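Spindle assembly checkpoint serine/threonine-protein kinase BUB1 (Saccharomyces cerevisiae, PDB 3ESL) is a kinase, represented here by its N-terminal domain, of the spindle assembly checkpoint, which delays anaphase until chromosomes are bioriented on the spindle. Local coordinates at residues Q7-L19 against L32-Y44. Numbering follows the deposited sequence.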
loop_
_atom_site.group_PDB
_atom_site.type_symbol
_atom_site.label_atom_id
_atom_site.label_comp_id
_atom_site.label_asym_id
_atom_site.label_seq_id
_atom_site.Cartn_x
_atom_site.Cartn_y
_atom_site.Cartn_z
ATOM N N GLN A 7 4.228 17.188 -26.250
ATOM C CA GLN A 7 3.402 15.998 -26.417
ATOM C C GLN A 7 3.113 15.367 -25.057
ATOM O O GLN A 7 1.986 14.942 -24.792
ATOM C CB GLN A 7 4.067 14.999 -27.378
ATOM C CG GLN A 7 3.926 15.387 -28.861
ATOM C CD GLN A 7 4.888 14.646 -29.796
ATOM O OE1 GLN A 7 6.023 14.332 -29.428
ATOM N NE2 GLN A 7 4.435 14.387 -31.021
ATOM N N LEU A 8 4.124 15.335 -24.192
ATOM C CA LEU A 8 3.961 14.778 -22.851
ATOM C C LEU A 8 2.988 15.609 -22.031
ATOM O O LEU A 8 2.149 15.062 -21.312
ATOM C CB LEU A 8 5.309 14.649 -22.136
ATOM C CG LEU A 8 6.259 13.564 -22.656
ATOM C CD1 LEU A 8 7.620 13.726 -22.019
ATOM C CD2 LEU A 8 5.722 12.159 -22.432
ATOM N N ASN A 9 3.074 16.933 -22.148
ATOM C CA ASN A 9 2.123 17.793 -21.437
ATOM C C ASN A 9 0.681 17.676 -21.897
ATOM O O ASN A 9 -0.248 17.788 -21.085
ATOM C CB ASN A 9 2.565 19.252 -21.435
ATOM C CG ASN A 9 3.268 19.624 -20.163
ATOM O OD1 ASN A 9 2.640 20.104 -19.215
ATOM N ND2 ASN A 9 4.571 19.366 -20.109
ATOM N N GLN A 10 0.485 17.460 -23.196
ATOM C CA GLN A 10 -0.862 17.247 -23.717
ATOM C C GLN A 10 -1.424 15.943 -23.153
ATOM O O GLN A 10 -2.605 15.867 -22.826
ATOM C CB GLN A 10 -0.860 17.197 -25.242
ATOM C CG GLN A 10 -0.467 18.525 -25.869
ATOM C CD GLN A 10 -0.451 18.487 -27.379
ATOM O OE1 GLN A 10 -0.113 17.474 -27.992
ATOM N NE2 GLN A 10 -0.811 19.604 -27.989
ATOM N N THR A 11 -0.561 14.933 -23.048
ATOM C CA THR A 11 -0.975 13.622 -22.549
ATOM C C THR A 11 -1.410 13.746 -21.091
ATOM O O THR A 11 -2.433 13.169 -20.702
ATOM C CB THR A 11 0.113 12.545 -22.727
ATOM O OG1 THR A 11 0.350 12.331 -24.127
ATOM C CG2 THR A 11 -0.331 11.208 -22.124
ATOM N N LYS A 12 -0.651 14.519 -20.313
ATOM C CA LYS A 12 -0.983 14.787 -18.917
ATOM C C LYS A 12 -2.361 15.426 -18.796
ATOM O O LYS A 12 -3.200 14.991 -18.002
ATOM C CB LYS A 12 0.091 15.659 -18.241
ATOM C CG LYS A 12 -0.228 15.975 -16.789
ATOM C CD LYS A 12 0.921 16.657 -16.050
ATOM C CE LYS A 12 1.038 18.125 -16.420
ATOM N NZ LYS A 12 2.079 18.804 -15.581
ATOM N N ILE A 13 -2.606 16.461 -19.599
ATOM C CA ILE A 13 -3.894 17.135 -19.562
ATOM C C ILE A 13 -5.028 16.221 -20.047
ATOM O O ILE A 13 -6.126 16.259 -19.497
ATOM C CB ILE A 13 -3.857 18.482 -20.344
ATOM C CG1 ILE A 13 -2.854 19.431 -19.665
ATOM C CG2 ILE A 13 -5.253 19.103 -20.403
ATOM C CD1 ILE A 13 -2.559 20.704 -20.443
ATOM N N ALA A 14 -4.754 15.405 -21.068
ATOM C CA ALA A 14 -5.728 14.436 -21.559
ATOM C C ALA A 14 -6.163 13.480 -20.426
ATOM O O ALA A 14 -7.357 13.235 -20.237
ATOM C CB ALA A 14 -5.167 13.662 -22.764
ATOM N N TYR A 15 -5.195 12.968 -19.671
ATOM C CA TYR A 15 -5.519 12.088 -18.533
ATOM C C TYR A 15 -6.298 12.824 -17.445
ATOM O O TYR A 15 -7.272 12.298 -16.898
ATOM C CB TYR A 15 -4.251 11.472 -17.961
ATOM C CG TYR A 15 -3.857 10.159 -18.607
ATOM C CD1 TYR A 15 -4.693 9.034 -18.516
ATOM C CD2 TYR A 15 -2.643 10.019 -19.272
ATOM C CE1 TYR A 15 -4.333 7.816 -19.091
ATOM C CE2 TYR A 15 -2.281 8.800 -19.861
ATOM C CZ TYR A 15 -3.135 7.706 -19.762
ATOM O OH TYR A 15 -2.792 6.495 -20.331
ATOM N N GLU A 16 -5.899 14.062 -17.165
ATOM C CA GLU A 16 -6.558 14.844 -16.122
ATOM C C GLU A 16 -8.019 15.077 -16.480
ATOM O O GLU A 16 -8.896 14.980 -15.620
ATOM C CB GLU A 16 -5.815 16.165 -15.863
ATOM C CG GLU A 16 -4.451 16.013 -15.204
ATOM C CD GLU A 16 -4.520 15.650 -13.714
ATOM O OE1 GLU A 16 -5.591 15.843 -13.101
ATOM O OE2 GLU A 16 -3.492 15.202 -13.160
ATOM N N GLN A 17 -8.279 15.366 -17.759
ATOM C CA GLN A 17 -9.648 15.535 -18.244
ATOM C C GLN A 17 -10.467 14.256 -18.145
ATOM O O GLN A 17 -11.640 14.296 -17.793
ATOM C CB GLN A 17 -9.654 16.049 -19.684
ATOM C CG GLN A 17 -9.231 17.507 -19.802
ATOM C CD GLN A 17 -9.173 17.982 -21.240
ATOM O OE1 GLN A 17 -8.850 19.142 -21.505
ATOM N NE2 GLN A 17 -9.476 17.090 -22.178
ATOM N N ARG A 18 -9.841 13.125 -18.470
ATOM C CA ARG A 18 -10.495 11.822 -18.361
ATOM C C ARG A 18 -10.895 11.506 -16.919
ATOM O O ARG A 18 -11.968 10.949 -16.684
ATOM C CB ARG A 18 -9.600 10.720 -18.930
ATOM C CG ARG A 18 -9.473 10.752 -20.453
ATOM C CD ARG A 18 -8.668 9.570 -20.970
ATOM N NE ARG A 18 -9.446 8.339 -20.891
ATOM C CZ ARG A 18 -8.965 7.111 -21.090
ATOM N NH1 ARG A 18 -7.682 6.921 -21.373
ATOM N NH2 ARG A 18 -9.778 6.062 -20.988
ATOM N N LEU A 19 -10.040 11.868 -15.962
ATOM C CA LEU A 19 -10.376 11.686 -14.547
ATOM C C LEU A 19 -11.621 12.490 -14.187
ATOM O O LEU A 19 -12.469 12.024 -13.425
ATOM C CB LEU A 19 -9.214 12.069 -13.630
ATOM C CG LEU A 19 -7.930 11.224 -13.683
ATOM C CD1 LEU A 19 -6.883 11.793 -12.753
ATOM C CD2 LEU A 19 -8.214 9.747 -13.340
ATOM N N LEU A 32 -8.218 3.324 -15.123
ATOM C CA LEU A 32 -7.851 4.646 -15.657
ATOM C C LEU A 32 -6.756 5.267 -14.779
ATOM O O LEU A 32 -5.757 5.777 -15.296
ATOM C CB LEU A 32 -9.080 5.561 -15.788
ATOM C CG LEU A 32 -8.801 7.023 -16.195
ATOM C CD1 LEU A 32 -8.069 7.124 -17.532
ATOM C CD2 LEU A 32 -10.116 7.830 -16.216
ATOM N N PHE A 33 -6.925 5.210 -13.457
ATOM C CA PHE A 33 -5.849 5.615 -12.552
ATOM C C PHE A 33 -4.550 4.853 -12.827
ATOM O O PHE A 33 -3.465 5.454 -12.845
ATOM C CB PHE A 33 -6.239 5.408 -11.074
ATOM C CG PHE A 33 -7.151 6.464 -10.528
ATOM C CD1 PHE A 33 -6.685 7.767 -10.303
ATOM C CD2 PHE A 33 -8.475 6.151 -10.205
ATOM C CE1 PHE A 33 -7.538 8.736 -9.760
ATOM C CE2 PHE A 33 -9.332 7.106 -9.661
ATOM C CZ PHE A 33 -8.859 8.401 -9.443
ATOM N N LEU A 34 -4.645 3.534 -13.004
ATOM C CA LEU A 34 -3.441 2.730 -13.258
ATOM C C LEU A 34 -2.728 3.164 -14.536
ATOM O O LEU A 34 -1.502 3.321 -14.537
ATOM C CB LEU A 34 -3.767 1.235 -13.344
ATOM C CG LEU A 34 -4.171 0.556 -12.045
ATOM C CD1 LEU A 34 -4.656 -0.848 -12.367
ATOM C CD2 LEU A 34 -2.988 0.500 -11.085
ATOM N N ASP A 35 -3.492 3.377 -15.610
ATOM C CA ASP A 35 -2.912 3.796 -16.896
ATOM C C ASP A 35 -2.146 5.095 -16.712
ATOM O O ASP A 35 -1.000 5.235 -17.154
ATOM C CB ASP A 35 -4.001 3.997 -17.948
ATOM C CG ASP A 35 -4.465 2.702 -18.587
ATOM O OD1 ASP A 35 -3.783 1.662 -18.448
ATOM O OD2 ASP A 35 -5.527 2.748 -19.247
ATOM N N TYR A 36 -2.772 6.033 -16.009
ATOM C CA TYR A 36 -2.177 7.354 -15.813
ATOM C C TYR A 36 -0.922 7.263 -14.942
ATOM O O TYR A 36 0.111 7.818 -15.288
ATOM C CB TYR A 36 -3.231 8.304 -15.249
ATOM C CG TYR A 36 -2.817 9.753 -15.090
ATOM C CD1 TYR A 36 -1.800 10.310 -15.878
ATOM C CD2 TYR A 36 -3.487 10.577 -14.180
ATOM C CE1 TYR A 36 -1.445 11.665 -15.745
ATOM C CE2 TYR A 36 -3.127 11.932 -14.027
ATOM C CZ TYR A 36 -2.115 12.458 -14.820
ATOM O OH TYR A 36 -1.757 13.776 -14.663
ATOM N N MET A 37 -0.991 6.520 -13.835
ATOM C CA MET A 37 0.159 6.365 -12.945
ATOM C C MET A 37 1.355 5.675 -13.609
ATOM O O MET A 37 2.509 6.068 -13.403
ATOM C CB MET A 37 -0.264 5.636 -11.660
ATOM C CG MET A 37 -1.160 6.495 -10.799
ATOM S SD MET A 37 -1.623 5.626 -9.283
ATOM C CE MET A 37 -2.597 4.266 -9.894
ATOM N N ILE A 38 1.074 4.666 -14.430
ATOM C CA ILE A 38 2.123 3.971 -15.158
ATOM C C ILE A 38 2.775 4.953 -16.129
ATOM O O ILE A 38 4.004 4.997 -16.215
ATOM C CB ILE A 38 1.588 2.724 -15.876
ATOM C CG1 ILE A 38 1.202 1.654 -14.835
ATOM C CG2 ILE A 38 2.627 2.147 -16.858
ATOM C CD1 ILE A 38 0.369 0.534 -15.387
ATOM N N TRP A 39 1.957 5.754 -16.809
ATOM C CA TRP A 39 2.480 6.763 -17.754
ATOM C C TRP A 39 3.340 7.814 -17.041
ATOM O O TRP A 39 4.431 8.174 -17.511
ATOM C CB TRP A 39 1.352 7.424 -18.545
ATOM C CG TRP A 39 1.868 8.514 -19.437
ATOM C CD1 TRP A 39 2.403 8.362 -20.688
ATOM C CD2 TRP A 39 1.943 9.913 -19.128
ATOM N NE1 TRP A 39 2.809 9.588 -21.181
ATOM C CE2 TRP A 39 2.528 10.558 -20.248
ATOM C CE3 TRP A 39 1.566 10.689 -18.018
ATOM C CZ2 TRP A 39 2.743 11.943 -20.289
ATOM C CZ3 TRP A 39 1.781 12.072 -18.055
ATOM C CH2 TRP A 39 2.368 12.684 -19.193
ATOM N N ILE A 40 2.860 8.309 -15.904
ATOM C CA ILE A 40 3.627 9.288 -15.136
ATOM C C ILE A 40 4.978 8.716 -14.704
ATOM O O ILE A 40 6.014 9.372 -14.842
ATOM C CB ILE A 40 2.895 9.731 -13.865
ATOM C CG1 ILE A 40 1.574 10.423 -14.199
ATOM C CG2 ILE A 40 3.793 10.669 -13.022
ATOM C CD1 ILE A 40 0.618 10.497 -13.004
ATOM N N SER A 41 4.956 7.493 -14.173
ATOM C CA SER A 41 6.142 6.907 -13.562
ATOM C C SER A 41 7.175 6.459 -14.599
ATOM O O SER A 41 8.336 6.213 -14.256
ATOM C CB SER A 41 5.748 5.745 -12.646
ATOM O OG SER A 41 5.179 4.689 -13.399
ATOM N N THR A 42 6.752 6.348 -15.855
ATOM C CA THR A 42 7.653 5.949 -16.927
ATOM C C THR A 42 7.972 7.152 -17.820
ATOM O O THR A 42 9.082 7.679 -17.779
ATOM C CB THR A 42 7.101 4.759 -17.749
ATOM O OG1 THR A 42 5.812 5.091 -18.281
ATOM C CG2 THR A 42 6.991 3.500 -16.877
ATOM N N SER A 43 6.988 7.617 -18.574
ATOM C CA SER A 43 7.215 8.652 -19.573
ATOM C C SER A 43 7.483 10.034 -18.980
ATOM O O SER A 43 8.472 10.688 -19.333
ATOM C CB SER A 43 6.048 8.701 -20.556
ATOM O OG SER A 43 5.949 7.471 -21.250
ATOM N N TYR A 44 6.615 10.467 -18.072
ATOM C CA TYR A 44 6.651 11.841 -17.571
ATOM C C TYR A 44 7.831 12.127 -16.632
ATOM O O TYR A 44 8.523 13.135 -16.790
ATOM C CB TYR A 44 5.316 12.195 -16.905
ATOM C CG TYR A 44 5.119 13.668 -16.630
ATOM C CD1 TYR A 44 5.055 14.599 -17.675
ATOM C CD2 TYR A 44 4.979 14.132 -15.328
ATOM C CE1 TYR A 44 4.866 15.964 -17.412
ATOM C CE2 TYR A 44 4.794 15.486 -15.054
ATOM C CZ TYR A 44 4.740 16.393 -16.096
ATOM O OH TYR A 44 4.558 17.725 -15.807
HETATM O O HOH W 1 -5.681 5.026 -21.080
#
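Tyr36 and Trp39 both hold CG anti to the backbone N (chi1 -175° and 176°), which carries their rings across to helix 4-21, while Tyr15 lays its ring over the Tyr36 backbone. Each tyrosine is a knob in a hole of the other helix: Tyr15 CB sits over one face of the Tyr36 ring, 3.5 Å from the ring centroid, and Tyr36 CA lies over the Tyr15 ring. The two rings are nearly parallel but slid apart and barely overlap, and these two CH-pi contacts, one in each direction, join them. Beyond them, Tyr36 OH donates to Glu16 OE2 (2.7 Å) on the anti side of the carboxylate, whose other oxygen pairs with Arg62. A leucine in place of Tyr36 would probably leave Glu16 OE2 without this donor and Tyr15 CB without an aromatic face.

Trp39, broad and flat, takes Thr11 CG2 on one face, 3.8 Å from its five-membered ring's centroid, and turns an edge to Leu8 O. Lys12 is long enough to pass Tyr36 and donate a hydrogen bond from NZ to Tyr44 OH, 2.7 Å away. At the other end, a branched leucine suits Leu19, whose CD2 rests over a face of the Phe33 ring while CD1 reaches Tyr36, and one water links Arg18 NH1 to Asp35 OD2. With axes 10.6 Å apart at 161°, this is an antiparallel helical hairpin, consistent with the TPR-like architecture of the BUB1 N-terminal domain.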